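Local coordinates for protein hydrolase, NUDIX family (PDB 3F6A) that probably hydrolyses a nucleoside diphosphate linked to another moiety, as members of the NUDIX hydrolase family do, although its own substrate is not established, at residues Val59-Pro64 with Tyr103-Thr108; Val11-Lys16 with Leu31-His36. All coordinates share one frame; numbering follows the deposited sequence.

Interaction 1: Val59-Pro64 with Tyr103-Thr108; sequences VTLYNP and YYATTT
Thr-60 and Thr-106 face each other as a hydrogen-bonded antiparallel pair, and around them the short strand 60-61 is sewn to the end of strand 98-106. Thr-60 N donates to Thr-106 O, and Thr-106 N returns a bond to Thr-60 O at 3.0 Å, its donor lying well above the carbonyl plane. One step on, Tyr-62 N reaches Tyr-104 O at 2.8 Å in a nearly straight bond (173° at the hydrogen).

The tight part lies on the face that carries Leu-61 and Ala-105, a non-hydrogen-bonded pair whose CA atoms are 4.1 Å apart. The small Ala-105 methyl is consistent with this close approach: Ala-105 CB sits 3.2 Å from Thr-60 O and 3.8 Å from Leu-61 CD2. Leu-61 keeps CG beside its backbone N (chi1 -61°), and the CD2 branch reaches back over the neighbouring strand as far as Tyr-103 CB. Val-59 CB adds a looser apolar touch on Ala-105 CB, and helix 43-55 packs against this face through Ala-51 and Glu-44.

The threonine pair on the other face is more open to solvent. Here the two side chains meet obliquely, Thr-60 CB lying 3.4 Å from Thr-106 OG1, while the Tyr-62 ring turns from the seam to meet Ile-85 and Leu-150 of helix 138-150. Where the strands diverge, a water takes the place of the return bond, donating to Tyr-62 O and accepting from Tyr-104 N at 3.0 Å. The chemistry implies an edge strand held chiefly by main-chain bonds, with apolar packing on its inner face and water completing the seam.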
loop_
_atom_site.group_PDB
_atom_site.type_symbol
_atom_site.label_atom_id
_atom_site.label_comp_id
_atom_site.label_asym_id
_atom_site.label_seq_id
_atom_site.Cartn_x
_atom_site.Cartn_y
_atom_site.Cartn_z
ATOM N N VAL A 59 6.495 5.260 18.248
ATOM C CA VAL A 59 7.311 4.644 17.210
ATOM C C VAL A 59 7.711 5.583 16.079
ATOM O O VAL A 59 7.232 6.713 15.979
ATOM C CB VAL A 59 6.587 3.425 16.581
ATOM C CG1 VAL A 59 6.386 2.338 17.619
ATOM C CG2 VAL A 59 5.248 3.860 16.001
ATOM N N THR A 60 8.618 5.099 15.239
ATOM C CA THR A 60 9.079 5.846 14.077
ATOM C C THR A 60 8.955 4.915 12.878
ATOM O O THR A 60 9.746 3.987 12.709
ATOM C CB THR A 60 10.538 6.296 14.231
ATOM O OG1 THR A 60 10.607 7.333 15.218
ATOM C CG2 THR A 60 11.087 6.826 12.904
ATOM N N LEU A 61 7.941 5.158 12.057
ATOM C CA LEU A 61 7.708 4.328 10.886
ATOM C C LEU A 61 8.798 4.509 9.837
ATOM O O LEU A 61 9.258 5.622 9.587
ATOM C CB LEU A 61 6.354 4.668 10.262
ATOM C CG LEU A 61 5.097 4.477 11.109
ATOM C CD1 LEU A 61 3.900 5.054 10.363
ATOM C CD2 LEU A 61 4.880 3.006 11.395
ATOM N N TYR A 62 9.217 3.406 9.230
ATOM C CA TYR A 62 10.219 3.470 8.179
ATOM C C TYR A 62 9.507 4.165 7.022
ATOM O O TYR A 62 8.451 3.709 6.573
ATOM C CB TYR A 62 10.647 2.062 7.776
ATOM C CG TYR A 62 11.539 2.006 6.565
ATOM C CD1 TYR A 62 12.808 2.590 6.578
ATOM C CD2 TYR A 62 11.115 1.362 5.401
ATOM C CE1 TYR A 62 13.633 2.534 5.460
ATOM C CE2 TYR A 62 11.934 1.299 4.279
ATOM C CZ TYR A 62 13.188 1.889 4.316
ATOM O OH TYR A 62 13.987 1.845 3.200
ATOM N N ASN A 63 10.071 5.275 6.553
ATOM C CA ASN A 63 9.452 6.028 5.477
ATOM C C ASN A 63 10.425 6.676 4.499
ATOM O O ASN A 63 10.772 7.857 4.629
ATOM C CB ASN A 63 8.526 7.089 6.077
ATOM C CG ASN A 63 7.890 7.977 5.026
ATOM O OD1 ASN A 63 7.717 7.580 3.873
ATOM N ND2 ASN A 63 7.518 9.186 5.428
ATOM N N PRO A 64 10.881 5.906 3.499
ATOM C CA PRO A 64 11.813 6.441 2.504
ATOM C C PRO A 64 11.042 7.434 1.648
ATOM O O PRO A 64 10.142 7.055 0.897
ATOM C CB PRO A 64 12.233 5.201 1.726
ATOM C CG PRO A 64 10.978 4.351 1.770
ATOM C CD PRO A 64 10.525 4.504 3.203
ATOM N N TYR A 103 3.658 -2.351 7.924
ATOM C CA TYR A 103 4.670 -1.318 8.098
ATOM C C TYR A 103 5.751 -1.792 9.054
ATOM O O TYR A 103 5.500 -2.627 9.926
ATOM C CB TYR A 103 4.036 -0.052 8.684
ATOM C CG TYR A 103 3.038 0.631 7.787
ATOM C CD1 TYR A 103 3.398 1.750 7.038
ATOM C CD2 TYR A 103 1.724 0.160 7.684
ATOM C CE1 TYR A 103 2.477 2.388 6.208
ATOM C CE2 TYR A 103 0.796 0.795 6.857
ATOM C CZ TYR A 103 1.184 1.905 6.124
ATOM O OH TYR A 103 0.280 2.535 5.306
ATOM N N TYR A 104 6.959 -1.260 8.888
ATOM C CA TYR A 104 8.068 -1.590 9.772
ATOM C C TYR A 104 8.409 -0.281 10.475
ATOM O O TYR A 104 8.298 0.791 9.881
ATOM C CB TYR A 104 9.286 -2.102 8.986
ATOM C CG TYR A 104 9.061 -3.402 8.223
ATOM C CD1 TYR A 104 8.012 -4.261 8.550
ATOM C CD2 TYR A 104 9.916 -3.775 7.189
ATOM C CE1 TYR A 104 7.822 -5.469 7.864
ATOM C CE2 TYR A 104 9.738 -4.975 6.497
ATOM C CZ TYR A 104 8.689 -5.816 6.839
ATOM O OH TYR A 104 8.521 -6.999 6.150
ATOM N N ALA A 105 8.814 -0.365 11.735
ATOM C CA ALA A 105 9.143 0.832 12.501
ATOM C C ALA A 105 10.164 0.547 13.592
ATOM O O ALA A 105 10.539 -0.595 13.830
ATOM C CB ALA A 105 7.881 1.402 13.128
ATOM N N THR A 106 10.601 1.609 14.258
ATOM C CA THR A 106 11.565 1.500 15.341
ATOM C C THR A 106 10.987 2.152 16.594
ATOM O O THR A 106 10.058 2.954 16.509
ATOM C CB THR A 106 12.877 2.224 14.984
ATOM O OG1 THR A 106 12.597 3.604 14.722
ATOM C CG2 THR A 106 13.522 1.597 13.749
ATOM N N THR A 107 11.538 1.794 17.751
ATOM C CA THR A 107 11.129 2.371 19.030
ATOM C C THR A 107 12.380 2.400 19.919
ATOM O O THR A 107 13.343 1.679 19.663
ATOM C CB THR A 107 9.992 1.558 19.697
ATOM O OG1 THR A 107 9.350 2.366 20.693
ATOM C CG2 THR A 107 10.524 0.295 20.333
ATOM N N THR A 108 12.365 3.228 20.959
ATOM C CA THR A 108 13.525 3.379 21.833
ATOM C C THR A 108 13.783 2.380 22.967
ATOM O O THR A 108 14.940 2.089 23.269
ATOM C CB THR A 108 13.547 4.789 22.435
ATOM O OG1 THR A 108 12.345 5.003 23.180
ATOM C CG2 THR A 108 13.648 5.832 21.336
HETATM O O HOH W 1 7.043 1.051 6.953
#

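Interaction 2: Val11-Lys16 with Leu31-His36; sequences VFIVCK and LPLGGH
Val-11 and Leu-33 form the single bridge between these segments, a hydrogen-bonded antiparallel pair with quite unequal bonds. Val-11 N donates to Leu-33 O at 2.9 Å, the donor tilted 29° from the carbonyl plane. The return bond, from Leu-33 N to Val-11 O, is weak: it is stretched to 3.4 Å and bent to 126° at the hydrogen. Close to that same carbonyl, Pro-32 CB approaches Val-11 O to 3.4 Å.

A CH-pi contact joins the residues next to the bridge. Pro-32 lays its CB and CG over one face of the Phe-12 ring, with Pro-32 CB 3.7 Å from the Phe-12 centroid and almost on the ring normal, and Pro-32 CG 3.6 Å from Phe-12 CZ. Although the CB of Phe-12 points away from the other strand, Phe-12 CG is set anti to its carbonyl carbon (chi1 -76°), and the ring swings back beneath the proline. Met-143, Ala-144 and Ala-147 of helix 138-150 also touch this phenylalanine, while Ile-140 meets Pro-32.

The strands belong to the central mixed sheet of the NUDIX fold, which here lies between helices 43-55 and 138-150. Gly-34 and Gly-35 take extended backbone angles with positive phi, a conformation that glycine tolerates. The Nudix box, the family's signature sequence, begins at Gly-35; Glu-54, whose OE1 accepts a bond from Gly-34 N, and Arg-49, bonded to His-36 O, belong to it.

Apolar side chains meet on the face opposite the phenylalanine. Ile-13 CD1 touches Leu-33 CD1 at 3.7 Å, the two side chains crossing at about a right angle. Leu-33 also packs on Leu-20 of strand 18-23 and on Ala-55, and Val-11 rests on Cys-47 of helix 43-55.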
loop_
_atom_site.group_PDB
_atom_site.type_symbol
_atom_site.label_atom_id
_atom_site.label_comp_id
_atom_site.label_asym_id
_atom_site.label_seq_id
_atom_site.Cartn_x
_atom_site.Cartn_y
_atom_site.Cartn_z
ATOM N N VAL A 11 2.175 -3.656 12.242
ATOM C CA VAL A 11 3.425 -2.948 12.458
ATOM C C VAL A 11 4.444 -3.823 13.162
ATOM O O VAL A 11 4.179 -4.347 14.240
ATOM C CB VAL A 11 3.238 -1.698 13.340
ATOM C CG1 VAL A 11 4.396 -0.741 13.122
ATOM C CG2 VAL A 11 1.914 -1.040 13.045
ATOM N N PHE A 12 5.605 -3.971 12.543
ATOM C CA PHE A 12 6.694 -4.733 13.111
ATOM C C PHE A 12 7.624 -3.681 13.684
ATOM O O PHE A 12 8.227 -2.903 12.949
ATOM C CB PHE A 12 7.374 -5.557 12.020
ATOM C CG PHE A 12 6.587 -6.772 11.614
ATOM C CD1 PHE A 12 6.781 -7.985 12.266
ATOM C CD2 PHE A 12 5.626 -6.695 10.610
ATOM C CE1 PHE A 12 6.032 -9.106 11.922
ATOM C CE2 PHE A 12 4.868 -7.817 10.258
ATOM C CZ PHE A 12 5.069 -9.020 10.913
ATOM N N ILE A 13 7.723 -3.657 15.008
ATOM C CA ILE A 13 8.540 -2.670 15.701
ATOM C C ILE A 13 9.878 -3.237 16.150
ATOM O O ILE A 13 9.933 -4.268 16.818
ATOM C CB ILE A 13 7.776 -2.121 16.925
ATOM C CG1 ILE A 13 6.430 -1.563 16.461
ATOM C CG2 ILE A 13 8.595 -1.046 17.624
ATOM C CD1 ILE A 13 5.503 -1.151 17.577
ATOM N N VAL A 14 10.952 -2.548 15.782
ATOM C CA VAL A 14 12.296 -2.977 16.130
ATOM C C VAL A 14 12.974 -2.063 17.148
ATOM O O VAL A 14 12.967 -0.845 17.002
ATOM C CB VAL A 14 13.190 -3.045 14.861
ATOM C CG1 VAL A 14 14.656 -3.273 15.254
ATOM C CG2 VAL A 14 12.697 -4.157 13.940
ATOM N N CYS A 15 13.543 -2.662 18.187
ATOM C CA CYS A 15 14.277 -1.912 19.202
ATOM C C CYS A 15 15.666 -2.534 19.172
ATOM O O CYS A 15 15.822 -3.730 19.432
ATOM C CB CYS A 15 13.653 -2.080 20.591
ATOM S SG CYS A 15 14.426 -1.009 21.849
ATOM N N LYS A 16 16.663 -1.717 18.845
ATOM C CA LYS A 16 18.048 -2.162 18.708
ATOM C C LYS A 16 18.154 -3.421 17.846
ATOM O O LYS A 16 18.097 -3.328 16.622
ATOM C CB LYS A 16 18.724 -2.373 20.075
ATOM C CG LYS A 16 17.983 -3.242 21.059
ATOM C CD LYS A 16 18.909 -3.712 22.168
ATOM C CE LYS A 16 19.829 -4.831 21.689
ATOM N NZ LYS A 16 19.075 -6.082 21.375
ATOM N N LEU A 31 1.715 -12.373 16.965
ATOM C CA LEU A 31 1.486 -11.497 15.817
ATOM C C LEU A 31 2.022 -10.093 16.069
ATOM O O LEU A 31 2.254 -9.694 17.218
ATOM C CB LEU A 31 -0.011 -11.395 15.516
ATOM C CG LEU A 31 -0.780 -12.653 15.106
ATOM C CD1 LEU A 31 -2.262 -12.318 15.025
ATOM C CD2 LEU A 31 -0.261 -13.178 13.766
ATOM N N PRO A 32 2.247 -9.327 14.993
ATOM C CA PRO A 32 2.748 -7.968 15.186
ATOM C C PRO A 32 1.572 -7.152 15.683
ATOM O O PRO A 32 0.434 -7.621 15.641
ATOM C CB PRO A 32 3.174 -7.560 13.784
ATOM C CG PRO A 32 2.196 -8.297 12.913
ATOM C CD PRO A 32 2.169 -9.665 13.563
ATOM N N LEU A 33 1.837 -5.947 16.170
ATOM C CA LEU A 33 0.761 -5.089 16.634
ATOM C C LEU A 33 -0.037 -4.672 15.400
ATOM O O LEU A 33 0.465 -4.742 14.277
ATOM C CB LEU A 33 1.329 -3.844 17.327
ATOM C CG LEU A 33 2.362 -4.087 18.433
ATOM C CD1 LEU A 33 2.583 -2.792 19.230
ATOM C CD2 LEU A 33 1.867 -5.195 19.347
ATOM N N GLY A 34 -1.274 -4.233 15.607
ATOM C CA GLY A 34 -2.095 -3.819 14.483
ATOM C C GLY A 34 -3.578 -3.827 14.795
ATOM O O GLY A 34 -3.980 -4.054 15.937
ATOM N N GLY A 35 -4.397 -3.584 13.777
ATOM C CA GLY A 35 -5.836 -3.558 13.977
ATOM C C GLY A 35 -6.515 -2.769 12.878
ATOM O O GLY A 35 -5.868 -2.352 11.918
ATOM N N HIS A 36 -7.816 -2.552 13.027
ATOM C CA HIS A 36 -8.587 -1.813 12.038
ATOM C C HIS A 36 -8.167 -0.356 11.932
ATOM O O HIS A 36 -7.573 0.213 12.854
ATOM C CB HIS A 36 -10.085 -1.893 12.358
ATOM C CG HIS A 36 -10.523 -0.993 13.475
ATOM N ND1 HIS A 36 -9.887 -0.948 14.698
ATOM C CD2 HIS A 36 -11.578 -0.146 13.569
ATOM C CE1 HIS A 36 -10.532 -0.117 15.497
ATOM N NE2 HIS A 36 -11.561 0.383 14.837
#

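In the fold
From the N terminus, strand 7-15 comes first, and interaction 2 closes a short loop when the chain returns through strand 18-23 to residues 31-36. The chain then runs through helix 43-55 before interaction 1 opens at residues 59-64; it closes a longer loop, holding helix 67-75, strands 79-81 and 86-90, and the start of strand 98-106, on reaching residues 103-108. The two loops follow in series, neither nested nor crossed. They meet side by side in one sheet, since strands 7-15 and 98-106 are parallel neighbours: Ala-105 probably hydrogen-bonds to Phe-12 and Val-14 through the backbone, and Thr-107 CG2 packs on Ile-13 CG2. Helix 43-55 touches side chains of both contacts.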